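Local coordinates for protein aerobactin synthase IucA (Klebsiella pneumoniae subsp. pneumoniae, PDB 5JM8) that probably joins citrate to N6-acetyl-N6-hydroxylysine at the expense of ATP in the assembly of the siderophore aerobactin, as an NRPS-independent siderophore synthetase, at residues T60-F65 and T491-A496; T393-A398 and G502-A507. One frame throughout, in Å; residues are numbered along the deposited sequence.

Contact 1 of 2, residues T60-F65 and T491-A496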
loop_
_atom_site.group_PDB
_atom_site.type_symbol
_atom_site.label_atom_id
_atom_site.label_comp_id
_atom_site.label_asym_id
_atom_site.label_seq_id
_atom_site.Cartn_x
_atom_site.Cartn_y
_atom_site.Cartn_z
ATOM N N THR A 60 17.648 -25.272 -30.710
ATOM C CA THR A 60 17.537 -23.857 -31.040
ATOM C C THR A 60 18.803 -23.127 -30.603
ATOM O O THR A 60 18.810 -21.908 -30.455
ATOM C CB THR A 60 16.305 -23.216 -30.374
ATOM O OG1 THR A 60 16.289 -23.537 -28.978
ATOM C CG2 THR A 60 15.030 -23.727 -31.021
ATOM N N GLN A 61 19.872 -23.895 -30.404
ATOM C CA GLN A 61 21.197 -23.361 -30.089
ATOM C C GLN A 61 21.273 -22.607 -28.756
ATOM O O GLN A 61 22.233 -21.875 -28.513
ATOM C CB GLN A 61 21.679 -22.447 -31.219
ATOM C CG GLN A 61 21.895 -23.158 -32.549
ATOM C CD GLN A 61 20.675 -23.138 -33.457
ATOM O OE1 GLN A 61 19.975 -22.131 -33.564
ATOM N NE2 GLN A 61 20.429 -24.255 -34.131
ATOM N N HIS A 62 20.271 -22.777 -27.897
ATOM C CA HIS A 62 20.370 -22.300 -26.520
ATOM C C HIS A 62 21.159 -23.316 -25.691
ATOM O O HIS A 62 20.640 -23.879 -24.727
ATOM C CB HIS A 62 18.985 -22.079 -25.897
ATOM C CG HIS A 62 18.217 -20.940 -26.497
ATOM N ND1 HIS A 62 17.406 -21.088 -27.602
ATOM C CD2 HIS A 62 18.122 -19.639 -26.133
ATOM C CE1 HIS A 62 16.852 -19.925 -27.898
ATOM N NE2 HIS A 62 17.269 -19.029 -27.023
ATOM N N HIS A 63 22.411 -23.552 -26.074
ATOM C CA HIS A 63 23.238 -24.563 -25.421
ATOM C C HIS A 63 23.743 -24.111 -24.057
ATOM O O HIS A 63 23.855 -22.915 -23.788
ATOM C CB HIS A 63 24.443 -24.925 -26.294
ATOM C CG HIS A 63 24.082 -25.367 -27.675
ATOM N ND1 HIS A 63 23.361 -26.514 -27.926
ATOM C CD2 HIS A 63 24.353 -24.821 -28.883
ATOM C CE1 HIS A 63 23.194 -26.650 -29.229
ATOM N NE2 HIS A 63 23.788 -25.637 -29.833
ATOM N N ARG A 64 24.055 -25.088 -23.211
ATOM C CA ARG A 64 24.729 -24.839 -21.946
ATOM C C ARG A 64 26.014 -25.661 -21.906
ATOM O O ARG A 64 25.973 -26.891 -21.861
ATOM C CB ARG A 64 23.824 -25.190 -20.759
ATOM C CG ARG A 64 24.436 -24.856 -19.398
ATOM C CD ARG A 64 23.471 -25.091 -18.235
ATOM N NE ARG A 64 23.144 -26.507 -18.052
ATOM C CZ ARG A 64 22.022 -27.092 -18.466
ATOM N NH1 ARG A 64 21.837 -28.387 -18.244
ATOM N NH2 ARG A 64 21.079 -26.398 -19.097
ATOM N N PHE A 65 27.151 -24.970 -21.947
ATOM C CA PHE A 65 28.452 -25.621 -21.858
ATOM C C PHE A 65 28.965 -25.634 -20.421
ATOM O O PHE A 65 28.759 -24.684 -19.663
ATOM C CB PHE A 65 29.479 -24.917 -22.756
ATOM C CG PHE A 65 29.186 -25.016 -24.229
ATOM C CD1 PHE A 65 28.331 -25.985 -24.730
ATOM C CD2 PHE A 65 29.777 -24.133 -25.116
ATOM C CE1 PHE A 65 28.069 -26.064 -26.087
ATOM C CE2 PHE A 65 29.521 -24.209 -26.471
ATOM C CZ PHE A 65 28.666 -25.175 -26.957
ATOM N N THR A 491 9.871 -16.734 -29.141
ATOM C CA THR A 491 9.131 -17.931 -28.784
ATOM C C THR A 491 10.062 -19.078 -28.418
ATOM O O THR A 491 9.826 -19.788 -27.446
ATOM C CB THR A 491 8.214 -18.363 -29.936
ATOM O OG1 THR A 491 7.405 -17.252 -30.340
ATOM C CG2 THR A 491 7.318 -19.521 -29.514
ATOM N N PHE A 492 11.126 -19.260 -29.192
ATOM C CA PHE A 492 12.032 -20.377 -28.958
ATOM C C PHE A 492 12.865 -20.162 -27.692
ATOM O O PHE A 492 13.400 -21.117 -27.134
ATOM C CB PHE A 492 12.946 -20.597 -30.168
ATOM C CG PHE A 492 12.221 -21.072 -31.407
ATOM C CD1 PHE A 492 10.932 -21.580 -31.334
ATOM C CD2 PHE A 492 12.836 -21.014 -32.647
ATOM C CE1 PHE A 492 10.273 -22.014 -32.473
ATOM C CE2 PHE A 492 12.179 -21.445 -33.787
ATOM C CZ PHE A 492 10.900 -21.945 -33.698
ATOM N N ALA A 493 12.964 -18.917 -27.232
ATOM C CA ALA A 493 13.633 -18.637 -25.967
ATOM C C ALA A 493 12.769 -19.133 -24.820
ATOM O O ALA A 493 13.274 -19.570 -23.786
ATOM C CB ALA A 493 13.915 -17.157 -25.819
ATOM N N VAL A 494 11.456 -19.067 -25.015
ATOM C CA VAL A 494 10.506 -19.580 -24.037
ATOM C C VAL A 494 10.603 -21.102 -23.967
ATOM O O VAL A 494 10.751 -21.671 -22.887
ATOM C CB VAL A 494 9.058 -19.152 -24.380
ATOM C CG1 VAL A 494 8.050 -19.846 -23.478
ATOM C CG2 VAL A 494 8.916 -17.645 -24.279
ATOM N N THR A 495 10.524 -21.755 -25.121
ATOM C CA THR A 495 10.565 -23.213 -25.175
ATOM C C THR A 495 11.927 -23.742 -24.724
ATOM O O THR A 495 12.014 -24.792 -24.088
ATOM C CB THR A 495 10.259 -23.735 -26.596
ATOM O OG1 THR A 495 11.249 -23.257 -27.514
ATOM C CG2 THR A 495 8.887 -23.268 -27.055
ATOM N N ALA A 496 12.984 -23.003 -25.049
ATOM C CA ALA A 496 14.345 -23.395 -24.687
ATOM C C ALA A 496 14.579 -23.307 -23.184
ATOM O O ALA A 496 15.202 -24.188 -22.597
ATOM C CB ALA A 496 15.353 -22.528 -25.419
#
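His-62 lays one face of its imidazole on Ala-496, and this CH-pi contact shows how a loop can dock on a helix without a single direct hydrogen bond between them. The Ala-496 CB methyl stands 3.6 Å from the centroid of the His-62 ring, 29° off the ring normal, displaced toward the rim on the ND1 side. Its shortest approach, 3.3 Å from Ala-496 CB to His-62 ND1, is snug. Further along the same ring, His-62 NE2 lies 3.8 Å from Ala-493 CA.

A second, purely van der Waals contact comes from Thr-60, whose CG2 methyl meets the Phe-492 ring obliquely, 3.8 Å from CD2. With chi1 at 50°, the threonine turns OG1 back toward the histidine while CG2 goes to the phenylalanine, so the two branches serve different neighbours.

Hydrogen bonding fixes the loop from within. His-62 ND1 donates to Thr-60 OG1 over 3.0 Å, the oxygen lying 11° out of the ring plane, which holds the imidazole in its rotation; Glu-506 and Ser-58 also bond this hydroxyl. On the helix, Phe-492 O receives both Ala-496 N and Thr-495 OG1 from the same face of its carbonyl plane.

His-62 centres an inverse gamma turn just ahead of strand 64-72, and its ring meets that of Phe-151 edge-to-face. The loop rests on helix 475-500, whose Ala-493 has its side chain about 7 Å from the bound ATP; Met-510 of helix 506-521 touches both Thr-60 and Phe-492, while helix 14-26 packs against His-63 and Phe-65.

Contact 2 of 2, residues T393-A398 and G502-A507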
loop_
_atom_site.group_PDB
_atom_site.type_symbol
_atom_site.label_atom_id
_atom_site.label_comp_id
_atom_site.label_asym_id
_atom_site.label_seq_id
_atom_site.Cartn_x
_atom_site.Cartn_y
_atom_site.Cartn_z
ATOM N N THR A 393 0.967 -30.381 -12.410
ATOM C CA THR A 393 2.378 -30.722 -12.578
ATOM C C THR A 393 3.142 -29.579 -13.223
ATOM O O THR A 393 2.559 -28.715 -13.876
ATOM C CB THR A 393 2.582 -31.981 -13.445
ATOM O OG1 THR A 393 2.146 -31.720 -14.784
ATOM C CG2 THR A 393 1.818 -33.166 -12.874
ATOM N N ALA A 394 4.457 -29.589 -13.043
ATOM C CA ALA A 394 5.298 -28.545 -13.596
ATOM C C ALA A 394 5.239 -28.576 -15.120
ATOM O O ALA A 394 5.319 -27.535 -15.771
ATOM C CB ALA A 394 6.722 -28.703 -13.108
ATOM N N GLN A 395 5.092 -29.770 -15.690
ATOM C CA GLN A 395 4.979 -29.909 -17.141
ATOM C C GLN A 395 3.623 -29.385 -17.623
ATOM O O GLN A 395 3.537 -28.740 -18.668
ATOM C CB GLN A 395 5.175 -31.371 -17.577
ATOM C CG GLN A 395 4.913 -31.611 -19.069
ATOM C CD GLN A 395 5.431 -32.951 -19.572
ATOM O OE1 GLN A 395 6.616 -33.256 -19.452
ATOM N NE2 GLN A 395 4.543 -33.744 -20.166
ATOM N N GLN A 396 2.568 -29.668 -16.861
ATOM C CA GLN A 396 1.235 -29.150 -17.170
ATOM C C GLN A 396 1.212 -27.632 -17.066
ATOM O O GLN A 396 0.552 -26.953 -17.853
ATOM C CB GLN A 396 0.188 -29.749 -16.228
ATOM C CG GLN A 396 -0.250 -31.159 -16.591
ATOM C CD GLN A 396 -1.070 -31.820 -15.497
ATOM O OE1 GLN A 396 -0.954 -31.475 -14.322
ATOM N NE2 GLN A 396 -1.907 -32.780 -15.882
ATOM N N ALA A 397 1.934 -27.106 -16.083
ATOM C CA ALA A 397 2.057 -25.667 -15.918
ATOM C C ALA A 397 2.830 -25.080 -17.094
ATOM O O ALA A 397 2.512 -23.996 -17.585
ATOM C CB ALA A 397 2.741 -25.339 -14.600
ATOM N N ALA A 398 3.835 -25.814 -17.555
ATOM C CA ALA A 398 4.669 -25.366 -18.659
ATOM C C ALA A 398 3.867 -25.306 -19.952
ATOM O O ALA A 398 3.963 -24.344 -20.711
ATOM C CB ALA A 398 5.865 -26.280 -18.821
ATOM N N GLY A 502 14.159 -28.922 -17.959
ATOM C CA GLY A 502 13.708 -30.302 -17.967
ATOM C C GLY A 502 12.227 -30.465 -17.674
ATOM O O GLY A 502 11.800 -31.507 -17.175
ATOM N N LEU A 503 11.439 -29.439 -17.985
ATOM C CA LEU A 503 9.991 -29.503 -17.817
ATOM C C LEU A 503 9.349 -30.257 -18.979
ATOM O O LEU A 503 8.366 -30.977 -18.799
ATOM C CB LEU A 503 9.404 -28.094 -17.704
ATOM C CG LEU A 503 9.873 -27.282 -16.492
ATOM C CD1 LEU A 503 9.319 -25.870 -16.525
ATOM C CD2 LEU A 503 9.481 -27.972 -15.198
ATOM N N ASP A 504 9.916 -30.083 -20.168
ATOM C CA ASP A 504 9.515 -30.836 -21.353
ATOM C C ASP A 504 10.501 -30.505 -22.466
ATOM O O ASP A 504 11.112 -29.442 -22.452
ATOM C CB ASP A 504 8.081 -30.496 -21.778
ATOM C CG ASP A 504 7.509 -31.494 -22.776
ATOM O OD1 ASP A 504 8.147 -32.541 -23.021
ATOM O OD2 ASP A 504 6.409 -31.235 -23.306
ATOM N N SER A 505 10.668 -31.411 -23.424
ATOM C CA SER A 505 11.622 -31.199 -24.512
ATOM C C SER A 505 11.227 -29.984 -25.353
ATOM O O SER A 505 10.049 -29.650 -25.442
ATOM C CB SER A 505 11.710 -32.448 -25.394
ATOM O OG SER A 505 10.437 -32.810 -25.893
ATOM N N GLU A 506 12.211 -29.313 -25.949
ATOM C CA GLU A 506 11.921 -28.210 -26.861
ATOM C C GLU A 506 11.087 -28.723 -28.023
ATOM O O GLU A 506 10.160 -28.054 -28.478
ATOM C CB GLU A 506 13.205 -27.565 -27.388
ATOM C CG GLU A 506 14.094 -26.977 -26.309
ATOM C CD GLU A 506 15.212 -26.110 -26.864
ATOM O OE1 GLU A 506 14.982 -25.401 -27.866
ATOM O OE2 GLU A 506 16.324 -26.142 -26.295
ATOM N N ALA A 507 11.425 -29.925 -28.486
ATOM C CA ALA A 507 10.737 -30.557 -29.607
ATOM C C ALA A 507 9.240 -30.669 -29.342
ATOM O O ALA A 507 8.422 -30.339 -30.201
ATOM C CB ALA A 507 11.329 -31.933 -29.883
#
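The backbones of 393-398 and 502-507 approach most closely at Gln-395 and Leu-503, whose CA atoms are 5.1 Å apart, where the first turn of helix 394-420 passes the link between two other helices. Leu-503 carries the apolar half of the contact: it sends CD2 to Ala-394 and sets CB and CD1 against Ala-398, one helical turn on. Its CD2 methyl comes within 3.5 Å of Ala-394 CB, while its CB lies 4.1 Å from Ala-398 CB, so the leucine runs along the flank of the helix; Leu-498 of helix 475-500 also packs on it.

The polar half lies beside it. Gln-395 departs from its helix with CG anti to the backbone N (chi1 174°) and continues extended, which takes the chain past the Leu-503 carbonyl: Gln-395 CB is 3.4 Å from Leu-503 O. The amide then stacks against the carboxylate of Asp-504, the two planes only 18° apart. That carboxylate is itself well anchored, OD2 by His-399 NE2 and OD1 by Asn-508 ND2, with a weak bond from Ser-505 N to Asp-504 OD1, so the plate under the glutamine amide is unlikely to swing freely.

What the example illustrates is a helix start packed against a helix-to-helix junction, each with its own end signals. Thr-393 and Gln-396 form a capping box, Gln-396 N donating to Thr-393 OG1 over 3.0 Å and Thr-393 N returning a nearly straight bond (165°) to Gln-396 OE1 over 2.9 Å, and Gln-313 of the second subunit packs on both residues. Across the contact, Gly-502 ends helix 475-500 in a Schellman motif, and Ser-505 N-caps helix 506-521 through its bond to Asn-508 N.

From the N terminus the chain meets 60-65 first, then 393-398, 491-496 and 502-507, so the two contacts cross. Contact 1 closes a loop of 425 residues, bringing the entry to strand 64-72 of the N-terminal antiparallel sheet onto helix 475-500. Contact 2 closes a shorter loop of 103 residues and sets the start of helix 394-420 against the turn between helices 475-500 and 506-521. Their centres are 14 Å apart, and Glu-506 connects them directly, its OE1 2.5 Å from Thr-60 OG1 in a probable hydrogen bond while its side chain packs on Ala-496. Together they tie the N-terminal sheet to the helices of the C-terminal part, contact 1 in the interior and contact 2 at the surface.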